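PDB 5GWA: beta-lactamase, which probably hydrolyses beta-lactam antibiotics to substituted beta-amino acids as a plasmid-borne class A extended-spectrum enzyme, and is captured here with the inhibitor avibactam. Local coordinates for residues K200-L205 with K262-I267; K19-V24 with H41-Q46; P81-P86 with D112-D117. All coordinates share one frame; numbering follows the deposited sequence. Where two conformers were deposited one is given.

Contact 1. Residues K200-L205 with K262-I267; sequences KRLKGL and KIIAEI
Leu205, Ile264 and Ala265 bury the most surface where the 200-205 loop leans on the C-terminal helix. Leu205 drops its CD1 branch over the helix: this methyl lies 3.9 Å from Ala265 CB and 3.4 Å from Glu266 CD. The Glu266 chain bends at chi2 (-81°), which brings its carboxylate carbon back toward that methyl.

Ile264 uses two branches on the other part of the loop. It points CG2 away from its own N (chi1 -56° for CG1), which puts that methyl 3.5 Å from Leu202 N and lets it also meet Leu202 CD2. The longer branch ends in CD1, which packs against the extended aliphatic chain of Arg201, 3.9 Å from Arg201 CD. Between the Leu205 and Ile264 contacts, Ala265 is small enough to let the loop backbone come close. Its CA makes a CA-H...O contact with Arg201 O (3.2 Å, 126° at the hydrogen), while Gly204 N donates to the same oxygen to close the type I turn from Arg201 to Gly204.

No direct hydrogen bond links the segments, but one water does: it donates to Leu202 O and to Ala265 O (each 2.8 Å away) and accepts from Leu205 N. Beyond the segments, Asp232 accepts from Leu202 N, and the Arg201 guanidinium bonds Glu261, Ser218 and Gly217 O. The packing thus sets the loop, which includes Arg201 of the avibactam pocket, against helix 257-276 where that helix covers the five-stranded sheet, as in the alpha/beta domain of class A beta-lactamases.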
loop_
_atom_site.group_PDB
_atom_site.type_symbol
_atom_site.label_atom_id
_atom_site.label_comp_id
_atom_site.label_asym_id
_atom_site.label_seq_id
_atom_site.Cartn_x
_atom_site.Cartn_y
_atom_site.Cartn_z
ATOM N N LYS A 200 -16.780 -6.816 -3.190
ATOM C CA LYS A 200 -18.096 -6.168 -3.069
ATOM C C LYS A 200 -18.341 -5.099 -4.131
ATOM O O LYS A 200 -19.271 -4.323 -4.003
ATOM C CB LYS A 200 -18.291 -5.588 -1.660
ATOM C CG LYS A 200 -18.071 -6.627 -0.557
ATOM C CD LYS A 200 -18.926 -7.868 -0.761
ATOM C CE LYS A 200 -19.584 -8.329 0.532
ATOM N NZ LYS A 200 -18.638 -9.121 1.360
ATOM N N ARG A 201 -17.677 -5.262 -5.285
ATOM C CA ARG A 201 -17.898 -4.387 -6.442
ATOM C C ARG A 201 -18.729 -5.118 -7.476
ATOM O O ARG A 201 -19.856 -5.447 -7.183
ATOM C CB ARG A 201 -16.558 -3.810 -6.937
ATOM C CG ARG A 201 -15.857 -2.985 -5.870
ATOM C CD ARG A 201 -14.616 -2.261 -6.352
ATOM N NE ARG A 201 -13.909 -1.619 -5.246
ATOM C CZ ARG A 201 -12.889 -0.777 -5.386
ATOM N NH1 ARG A 201 -12.424 -0.463 -6.581
ATOM N NH2 ARG A 201 -12.301 -0.290 -4.325
ATOM N N LEU A 202 -18.232 -5.404 -8.687
ATOM C CA LEU A 202 -19.054 -6.111 -9.641
ATOM C C LEU A 202 -19.684 -7.370 -9.080
ATOM O O LEU A 202 -20.838 -7.664 -9.371
ATOM C CB LEU A 202 -18.311 -6.464 -10.934
ATOM C CG LEU A 202 -17.882 -5.284 -11.821
ATOM C CD1 LEU A 202 -16.947 -5.728 -12.895
ATOM C CD2 LEU A 202 -19.093 -4.576 -12.454
ATOM N N LYS A 203 -18.908 -8.157 -8.336
ATOM C CA LYS A 203 -19.338 -9.426 -7.753
ATOM C C LYS A 203 -20.318 -9.279 -6.579
ATOM O O LYS A 203 -20.897 -10.248 -6.133
ATOM C CB LYS A 203 -18.104 -10.200 -7.278
ATOM C CG LYS A 203 -17.232 -10.758 -8.412
ATOM C CD LYS A 203 -15.907 -11.277 -7.885
ATOM C CE LYS A 203 -16.087 -12.507 -7.016
ATOM N NZ LYS A 203 -16.450 -13.690 -7.834
ATOM N N GLY A 204 -20.481 -8.072 -6.044
ATOM C CA GLY A 204 -21.002 -7.927 -4.689
ATOM C C GLY A 204 -22.381 -8.505 -4.446
ATOM O O GLY A 204 -22.660 -9.019 -3.344
ATOM N N LEU A 205 -23.280 -8.273 -5.392
ATOM C CA LEU A 205 -24.675 -8.698 -5.240
ATOM C C LEU A 205 -25.092 -9.784 -6.237
ATOM O O LEU A 205 -26.282 -10.095 -6.351
ATOM C CB LEU A 205 -25.613 -7.491 -5.307
ATOM C CG LEU A 205 -25.399 -6.417 -4.270
ATOM C CD1 LEU A 205 -26.098 -5.123 -4.624
ATOM C CD2 LEU A 205 -25.844 -6.900 -2.892
ATOM N N LYS A 262 -20.947 -0.005 -3.438
ATOM C CA LYS A 262 -22.312 -0.391 -3.612
ATOM C C LYS A 262 -22.904 0.096 -4.923
ATOM O O LYS A 262 -23.649 -0.630 -5.567
ATOM C CB LYS A 262 -23.124 0.144 -2.422
ATOM C CG LYS A 262 -24.590 -0.218 -2.436
ATOM C CD LYS A 262 -24.811 -1.685 -2.124
ATOM C CE LYS A 262 -24.898 -1.934 -0.626
ATOM N NZ LYS A 262 -24.897 -3.391 -0.294
ATOM N N ILE A 263 -22.463 1.270 -5.392
ATOM C CA ILE A 263 -22.906 1.747 -6.703
ATOM C C ILE A 263 -22.538 0.756 -7.796
ATOM O O ILE A 263 -23.364 0.392 -8.639
ATOM C CB ILE A 263 -22.330 3.126 -7.031
ATOM C CG1 ILE A 263 -23.040 4.216 -6.197
ATOM C CG2 ILE A 263 -22.508 3.463 -8.505
ATOM C CD1 ILE A 263 -22.316 5.524 -6.143
ATOM N N ILE A 264 -21.304 0.261 -7.741
ATOM C CA ILE A 264 -20.874 -0.732 -8.730
ATOM C C ILE A 264 -21.684 -2.014 -8.624
ATOM O O ILE A 264 -22.162 -2.555 -9.637
ATOM C CB ILE A 264 -19.366 -1.063 -8.587
ATOM C CG1 ILE A 264 -18.530 0.226 -8.697
ATOM C CG2 ILE A 264 -18.936 -2.075 -9.652
ATOM C CD1 ILE A 264 -17.059 0.067 -8.397
ATOM N N ALA A 265 -21.876 -2.472 -7.389
ATOM C CA ALA A 265 -22.531 -3.751 -7.123
ATOM C C ALA A 265 -23.998 -3.707 -7.582
ATOM O O ALA A 265 -24.498 -4.626 -8.215
ATOM C CB ALA A 265 -22.430 -4.089 -5.633
ATOM N N GLU A 266 -24.658 -2.581 -7.296
ATOM C CA GLU A 266 -26.065 -2.422 -7.614
ATOM C C GLU A 266 -26.280 -2.251 -9.111
ATOM O O GLU A 266 -27.157 -2.891 -9.677
ATOM C CB GLU A 266 -26.667 -1.245 -6.879
ATOM C CG GLU A 266 -26.795 -1.469 -5.383
ATOM C CD GLU A 266 -28.019 -2.285 -4.992
ATOM O OE1 GLU A 266 -28.644 -2.947 -5.849
ATOM O OE2 GLU A 266 -28.335 -2.267 -3.781
ATOM N N ILE A 267 -25.410 -1.492 -9.772
ATOM C CA ILE A 267 -25.508 -1.332 -11.229
ATOM C C ILE A 267 -25.285 -2.688 -11.909
ATOM O O ILE A 267 -26.016 -3.104 -12.803
ATOM C CB ILE A 267 -24.551 -0.244 -11.775
ATOM C CG1 ILE A 267 -25.064 1.134 -11.374
ATOM C CG2 ILE A 267 -24.428 -0.328 -13.289
ATOM C CD1 ILE A 267 -24.098 2.254 -11.627
HETATM O O HOH W 1 -23.210 -7.157 -8.018
#

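Contact 2. Residues K19-V24 with H41-Q46; sequences KAKVGV and HHYPMQ. With NXL ((2S,5R)-1-formyl-5-[(sulfooxy)amino]piperidine-2-carboxamide), chain B.
The imidazole of His41 receives Lys21 over one face, with NZ 3.1 Å above the plane and displaced toward the rim near CE1. Lys21 CE completes a CH-pi contact, 3.8 Å from the ring centroid and 26° off the normal. The lysine chain leaves its strand extended and then turns about CG-CD (chi3 -88°) and again about CD-CE, which lays its end across the ring.

The Tyr43 ring is met differently. Lys21 O lies in plane at its edge, 3.6 Å from Tyr43 CE1. Gly23 approaches the phenol end obliquely, its CA 3.3 Å from Tyr43 OH, and without a side chain it gives the ring room to sit this near the strand. Gly23 N is also close to Tyr43 OH, but the angle is too poor for a hydrogen bond; the hydroxyl bonds Asn38 O instead.

Backbone bonds tie Gly23 to Tyr249 in the five-stranded sheet and Tyr43 to Thr162 in the small three-stranded one, so the tyrosine bridges two sheets. Past Tyr43 the chain runs to Gln46, whose CB is 3.4 Å from OAC of the inhibitor (chain B). Gln46 has a positive phi (43°), an unusual backbone shape also found in class A relatives just before the serine of the SxxK motif, here Ser47. The contact therefore joins strand 21-28 of the five-stranded sheet to the short strand 43-44 that leads to the active-site serine.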
loop_
_atom_site.group_PDB
_atom_site.type_symbol
_atom_site.label_atom_id
_atom_site.label_comp_id
_atom_site.label_asym_id
_atom_site.label_seq_id
_atom_site.Cartn_x
_atom_site.Cartn_y
_atom_site.Cartn_z
ATOM N N LYS A 19 -23.592 11.357 -5.231
ATOM C CA LYS A 19 -22.718 12.501 -5.436
ATOM C C LYS A 19 -21.403 12.028 -6.028
ATOM O O LYS A 19 -20.352 12.142 -5.421
ATOM C CB LYS A 19 -22.516 13.279 -4.145
ATOM C CG LYS A 19 -23.827 13.821 -3.590
ATOM C CD LYS A 19 -23.591 14.885 -2.526
ATOM C CE LYS A 19 -24.916 15.419 -1.986
ATOM N NZ LYS A 19 -24.812 15.910 -0.581
ATOM N N ALA A 20 -21.483 11.629 -7.292
ATOM C CA ALA A 20 -20.342 11.125 -8.043
ATOM C C ALA A 20 -20.705 11.127 -9.506
ATOM O O ALA A 20 -21.876 11.126 -9.882
ATOM C CB ALA A 20 -20.002 9.692 -7.624
ATOM N N LYS A 21 -19.670 11.138 -10.339
ATOM C CA LYS A 21 -19.810 11.033 -11.790
ATOM C C LYS A 21 -19.531 9.580 -12.148
ATOM O O LYS A 21 -18.374 9.142 -12.063
ATOM C CB LYS A 21 -18.805 11.943 -12.506
ATOM C CG LYS A 21 -18.982 11.867 -14.019
ATOM C CD LYS A 21 -17.884 12.533 -14.845
ATOM C CE LYS A 21 -18.148 14.008 -15.094
ATOM N NZ LYS A 21 -19.564 14.366 -15.376
ATOM N N VAL A 22 -20.556 8.868 -12.559
ATOM C CA VAL A 22 -20.436 7.409 -12.710
ATOM C C VAL A 22 -20.565 7.050 -14.184
ATOM O O VAL A 22 -21.587 7.279 -14.814
ATOM C CB VAL A 22 -21.473 6.655 -11.893
ATOM C CG1 VAL A 22 -21.273 5.152 -12.025
ATOM C CG2 VAL A 22 -21.400 7.074 -10.425
ATOM N N GLY A 23 -19.517 6.450 -14.731
ATOM C CA GLY A 23 -19.525 5.986 -16.113
ATOM C C GLY A 23 -19.782 4.508 -16.178
ATOM O O GLY A 23 -19.188 3.748 -15.413
ATOM N N VAL A 24 -20.673 4.109 -17.062
ATOM C CA VAL A 24 -21.064 2.702 -17.175
ATOM C C VAL A 24 -21.021 2.270 -18.635
ATOM O O VAL A 24 -21.550 2.960 -19.492
ATOM C CB VAL A 24 -22.486 2.461 -16.683
ATOM C CG1 VAL A 24 -22.823 0.978 -16.790
ATOM C CG2 VAL A 24 -22.642 2.947 -15.257
ATOM N N HIS A 41 -17.477 11.050 -21.003
ATOM C CA HIS A 41 -16.519 11.606 -20.092
ATOM C C HIS A 41 -15.248 10.786 -20.050
ATOM O O HIS A 41 -15.228 9.625 -20.502
ATOM C CB HIS A 41 -17.162 11.740 -18.698
ATOM C CG HIS A 41 -18.367 12.618 -18.684
ATOM N ND1 HIS A 41 -18.282 13.991 -18.544
ATOM C CD2 HIS A 41 -19.677 12.339 -18.838
ATOM C CE1 HIS A 41 -19.496 14.500 -18.520
ATOM N NE2 HIS A 41 -20.364 13.514 -18.670
ATOM N N HIS A 42 -14.195 11.368 -19.468
ATOM C CA HIS A 42 -12.923 10.680 -19.286
ATOM C C HIS A 42 -12.759 10.320 -17.815
ATOM O O HIS A 42 -12.804 11.175 -16.946
ATOM C CB HIS A 42 -11.773 11.556 -19.758
ATOM C CG HIS A 42 -11.733 11.701 -21.241
ATOM N ND1 HIS A 42 -10.750 12.410 -21.908
ATOM C CD2 HIS A 42 -12.540 11.192 -22.192
ATOM C CE1 HIS A 42 -10.953 12.309 -23.208
ATOM N NE2 HIS A 42 -12.024 11.575 -23.411
ATOM N N TYR A 43 -12.614 9.038 -17.537
ATOM C CA TYR A 43 -12.550 8.559 -16.182
ATOM C C TYR A 43 -11.139 8.091 -15.865
ATOM O O TYR A 43 -10.516 7.434 -16.659
ATOM C CB TYR A 43 -13.510 7.370 -16.079
ATOM C CG TYR A 43 -14.951 7.777 -16.249
ATOM C CD1 TYR A 43 -15.698 8.178 -15.168
ATOM C CD2 TYR A 43 -15.551 7.777 -17.483
ATOM C CE1 TYR A 43 -16.979 8.646 -15.328
ATOM C CE2 TYR A 43 -16.832 8.247 -17.669
ATOM C CZ TYR A 43 -17.551 8.664 -16.579
ATOM O OH TYR A 43 -18.845 9.106 -16.739
ATOM N N PRO A 44 -10.653 8.376 -14.662
ATOM C CA PRO A 44 -9.351 7.898 -14.289
ATOM C C PRO A 44 -9.381 6.397 -14.044
ATOM O O PRO A 44 -10.267 5.895 -13.347
ATOM C CB PRO A 44 -9.042 8.691 -13.021
ATOM C CG PRO A 44 -10.379 9.043 -12.466
ATOM C CD PRO A 44 -11.261 9.252 -13.648
ATOM N N MET A 45 -8.455 5.699 -14.674
ATOM C CA MET A 45 -8.469 4.229 -14.655
ATOM C C MET A 45 -7.970 3.623 -13.325
ATOM O O MET A 45 -8.398 2.507 -12.955
ATOM C CB MET A 45 -7.639 3.668 -15.808
ATOM C CG MET A 45 -8.293 3.849 -17.138
ATOM S SD MET A 45 -7.468 2.967 -18.461
ATOM C CE MET A 45 -6.064 4.018 -18.767
ATOM N N GLN A 46 -7.005 4.289 -12.687
ATOM C CA GLN A 46 -6.175 3.748 -11.597
ATOM C C GLN A 46 -5.772 2.326 -11.966
ATOM O O GLN A 46 -5.377 2.103 -13.117
ATOM C CB GLN A 46 -6.911 3.823 -10.292
ATOM C CG GLN A 46 -6.878 5.178 -9.643
ATOM C CD GLN A 46 -5.514 5.541 -9.111
ATOM O OE1 GLN A 46 -4.570 4.756 -9.167
ATOM N NE2 GLN A 46 -5.384 6.794 -8.624
HETATM O OAC NXL B . -6.044 1.165 -8.358
HETATM C CAN NXL B . -5.084 0.475 -8.031
HETATM N N NXL B . -4.462 0.570 -6.943
HETATM C CAJ NXL B . -3.554 -0.467 -6.501
HETATM C CA NXL B . -4.780 1.656 -6.027
HETATM C C NXL B . -3.687 2.643 -5.801
HETATM O O NXL B . -2.564 2.466 -6.235
HETATM N NAA NXL B . -3.998 3.646 -4.975
HETATM C CB NXL B . -5.230 1.067 -4.714
HETATM C CAH NXL B . -4.322 -0.030 -4.212
HETATM C CAO NXL B . -4.112 -1.117 -5.257
HETATM N NAK NXL B . -5.275 -1.970 -5.575
HETATM O OAL NXL B . -6.464 -1.466 -5.316
HETATM S SAR NXL B . -7.618 -2.076 -6.119
HETATM O OAD NXL B . -8.167 -3.051 -5.230
HETATM O OAE NXL B . -8.716 -1.223 -6.416
HETATM O OAG NXL B . -6.956 -2.381 -7.580
#

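Contact 3. Residues P81-P86 with D112-D117; sequences PNTWSP and DNNGCD. With NXL ((2S,5R)-1-formyl-5-[(sulfooxy)amino]piperidine-2-carboxamide), chain B; NXL ((2S,5R)-1-formyl-5-[(sulfooxy)amino]piperidine-2-carboxamide), chain C.
Asn113 and Asp112 face Thr83, Trp84 and Ser85 from the start of helix 113-123, where Ser111-Asp112-Asn113 forms the SDN motif of class A beta-lactamases. The Asn113 side chain points into the 81-86 loop and spends its amide nitrogen twice: ND2 donates to Thr83 OG1 (2.9 Å), which lies nearly in the amide plane, and to the carboxamide O of the inhibitor in chain B (2.9 Å). OD1 of Asn113 accepts from Lys50, so three partners fix the rotation of the amide. Its backbone joins in, Asn113 N donating to Trp84 O at 3.0 Å in a nearly straight bond (164°).

Trp84 carries the inhibitor over one face of its indole, with CD1 3.4 Å from the ring carbon CAO, while its NE1 bonds His110 O. Pro81 and Trp84 also pack against the second subunit.

Ser85, which caps Lys88 N, and Asp112 are both N-caps, and they interlock side by side. Ser85 OG (chi1 -174°), itself tilted from the Asn114 amide plane, accepts from Asn114 ND2 at 3.0 Å. The same hydroxyl donates to Asp112 OD2 (2.8 Å) on the syn side, tilted from the carboxylate plane, and Leu87 N is a further donor to OD2. The other carboxylate oxygen caps the helix itself: Gly115 N, also tilted from that plane, reaches Asp112 OD1 on the anti side at 2.7 Å.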
loop_
_atom_site.group_PDB
_atom_site.type_symbol
_atom_site.label_atom_id
_atom_site.label_comp_id
_atom_site.label_asym_id
_atom_site.label_seq_id
_atom_site.Cartn_x
_atom_site.Cartn_y
_atom_site.Cartn_z
ATOM N N PRO A 81 8.527 0.790 -0.839
ATOM C CA PRO A 81 7.688 0.623 0.362
ATOM C C PRO A 81 6.351 1.384 0.467
ATOM O O PRO A 81 5.427 0.854 1.099
ATOM C CB PRO A 81 8.613 1.080 1.498
ATOM C CG PRO A 81 9.560 2.029 0.835
ATOM C CD PRO A 81 9.823 1.406 -0.505
ATOM N N ASN A 82 6.243 2.590 -0.076
ATOM C CA ASN A 82 5.035 3.428 0.121
ATOM C C ASN A 82 4.018 3.230 -0.972
ATOM O O ASN A 82 3.426 4.189 -1.486
ATOM C CB ASN A 82 5.352 4.912 0.080
ATOM C CG ASN A 82 6.535 5.265 0.898
ATOM O OD1 ASN A 82 6.390 5.682 2.039
ATOM N ND2 ASN A 82 7.718 5.201 0.291
ATOM N N THR A 83 3.686 1.984 -1.226
ATOM C CA THR A 83 2.680 1.714 -2.196
ATOM C C THR A 83 2.100 0.350 -1.872
ATOM O O THR A 83 2.747 -0.472 -1.206
ATOM C CB THR A 83 3.310 1.734 -3.606
ATOM O OG1 THR A 83 2.281 1.809 -4.576
ATOM C CG2 THR A 83 4.159 0.506 -3.886
ATOM N N TRP A 84 0.881 0.113 -2.297
ATOM C CA TRP A 84 0.270 -1.191 -2.136
ATOM C C TRP A 84 1.084 -2.262 -2.851
ATOM O O TRP A 84 1.258 -2.198 -4.069
ATOM C CB TRP A 84 -1.159 -1.155 -2.667
ATOM C CG TRP A 84 -1.799 -2.512 -2.808
ATOM C CD1 TRP A 84 -1.816 -3.279 -3.941
ATOM C CD2 TRP A 84 -2.543 -3.246 -1.824
ATOM N NE1 TRP A 84 -2.519 -4.435 -3.728
ATOM C CE2 TRP A 84 -2.976 -4.445 -2.428
ATOM C CE3 TRP A 84 -2.932 -2.988 -0.507
ATOM C CZ2 TRP A 84 -3.763 -5.369 -1.773
ATOM C CZ3 TRP A 84 -3.627 -3.949 0.172
ATOM C CH2 TRP A 84 -4.019 -5.153 -0.447
ATOM N N SER A 85 1.529 -3.281 -2.114
ATOM C CA SER A 85 2.402 -4.286 -2.721
ATOM C C SER A 85 2.490 -5.574 -1.917
ATOM O O SER A 85 3.393 -5.751 -1.108
ATOM C CB SER A 85 3.805 -3.740 -2.941
ATOM O OG SER A 85 4.632 -4.666 -3.655
ATOM N N PRO A 86 1.609 -6.514 -2.214
ATOM C CA PRO A 86 1.807 -7.845 -1.664
ATOM C C PRO A 86 3.168 -8.459 -1.998
ATOM O O PRO A 86 3.722 -9.185 -1.161
ATOM C CB PRO A 86 0.644 -8.638 -2.267
ATOM C CG PRO A 86 -0.430 -7.597 -2.510
ATOM C CD PRO A 86 0.337 -6.372 -2.939
ATOM N N ASP A 112 -0.794 -5.601 -7.352
ATOM C CA ASP A 112 0.484 -5.065 -6.909
ATOM C C ASP A 112 0.973 -3.875 -7.711
ATOM O O ASP A 112 1.030 -3.918 -8.961
ATOM C CB ASP A 112 1.537 -6.166 -6.956
ATOM C CG ASP A 112 2.735 -5.830 -6.132
ATOM O OD1 ASP A 112 3.576 -5.079 -6.592
ATOM O OD2 ASP A 112 2.832 -6.347 -5.014
ATOM N N ASN A 113 1.353 -2.795 -7.041
ATOM C CA ASN A 113 1.838 -1.605 -7.761
ATOM C C ASN A 113 3.284 -1.733 -8.202
ATOM O O ASN A 113 3.656 -1.173 -9.241
ATOM C CB ASN A 113 1.644 -0.357 -6.924
ATOM C CG ASN A 113 0.210 0.140 -6.935
ATOM O OD1 ASN A 113 -0.545 -0.134 -7.841
ATOM N ND2 ASN A 113 -0.141 0.939 -5.936
ATOM N N ASN A 114 4.126 -2.408 -7.414
ATOM C CA ASN A 114 5.518 -2.617 -7.814
ATOM C C ASN A 114 5.601 -3.542 -9.014
ATOM O O ASN A 114 6.367 -3.289 -9.952
ATOM C CB ASN A 114 6.334 -3.145 -6.649
ATOM C CG ASN A 114 6.644 -2.074 -5.629
ATOM O OD1 ASN A 114 7.014 -0.942 -5.979
ATOM N ND2 ASN A 114 6.433 -2.399 -4.375
ATOM N N GLY A 115 4.795 -4.606 -9.002
ATOM C CA GLY A 115 4.756 -5.535 -10.137
ATOM C C GLY A 115 4.330 -4.811 -11.406
ATOM O O GLY A 115 4.904 -5.001 -12.508
ATOM N N CYS A 116 3.373 -3.906 -11.280
ATOM C CA CYS A 116 2.917 -3.088 -12.389
ATOM C C CYS A 116 4.102 -2.319 -13.014
ATOM O O CYS A 116 4.367 -2.399 -14.213
ATOM C CB CYS A 116 1.848 -2.117 -11.899
ATOM S SG CYS A 116 1.315 -0.886 -13.097
ATOM N N ASP A 117 4.849 -1.621 -12.191
ATOM C CA ASP A 117 5.922 -0.797 -12.701
ATOM C C ASP A 117 7.108 -1.602 -13.189
ATOM O O ASP A 117 7.733 -1.209 -14.179
ATOM C CB ASP A 117 6.310 0.281 -11.684
ATOM C CG ASP A 117 5.244 1.361 -11.537
ATOM O OD1 ASP A 117 4.167 1.340 -12.201
ATOM O OD2 ASP A 117 5.488 2.266 -10.726
HETATM O OAC NXL B . -6.044 1.165 -8.358
HETATM C CAN NXL B . -5.084 0.475 -8.031
HETATM N N NXL B . -4.462 0.570 -6.943
HETATM C CAJ NXL B . -3.554 -0.467 -6.501
HETATM C CA NXL B . -4.780 1.656 -6.027
HETATM C C NXL B . -3.687 2.643 -5.801
HETATM O O NXL B . -2.564 2.466 -6.235
HETATM N NAA NXL B . -3.998 3.646 -4.975
HETATM C CB NXL B . -5.230 1.067 -4.714
HETATM C CAH NXL B . -4.322 -0.030 -4.212
HETATM C CAO NXL B . -4.112 -1.117 -5.257
HETATM N NAK NXL B . -5.275 -1.970 -5.575
HETATM O OAL NXL B . -6.464 -1.466 -5.316
HETATM S SAR NXL B . -7.618 -2.076 -6.119
HETATM O OAD NXL B . -8.167 -3.051 -5.230
HETATM O OAE NXL B . -8.716 -1.223 -6.416
HETATM O OAG NXL B . -6.956 -2.381 -7.580
HETATM O OAC NXL C . 5.770 4.598 7.301
HETATM C CAN NXL C . 4.883 3.752 7.256
HETATM N N NXL C . 4.273 3.398 6.216
HETATM C CAJ NXL C . 3.471 2.193 6.184
HETATM C CA NXL C . 4.506 4.114 4.969
HETATM C C NXL C . 3.331 4.852 4.426
HETATM O O NXL C . 2.221 4.738 4.914
HETATM N NAA NXL C . 3.562 5.521 3.294
HETATM C CB NXL C . 5.029 3.142 3.942
HETATM C CAH NXL C . 4.235 1.860 3.876
HETATM C CAO NXL C . 4.108 1.199 5.242
HETATM N NAK NXL C . 5.339 0.624 5.822
HETATM O OAL NXL C . 6.481 1.111 5.381
HETATM S SAR NXL C . 7.673 0.934 6.329
HETATM O OAD NXL C . 8.323 -0.238 5.833
HETATM O OAE NXL C . 8.682 1.933 6.285
HETATM O OAG NXL C . 7.017 1.106 7.814
#

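How the contacts relate
Contacts 1 and 2 have centres 15 Å apart and touch through the layer between helix 257-276 and the five-stranded sheet, where Ile267 CD1 packs 4.0 Å from Val24 CG2 and Ile263 also meets Val22. Contact 3 stands across the active site: its centre is 25 Å from that of contact 1 and 23 Å from that of contact 2, with nearest atoms about 10 Å and 6 Å away. What unites them is the avibactam pocket, which takes Arg201 from contact 1, Gln46 from contact 2, and Trp84 and Asn113 from contact 3. Contacts 1 and 3 also reach the second subunit, whereas contact 2 stays within its own chain.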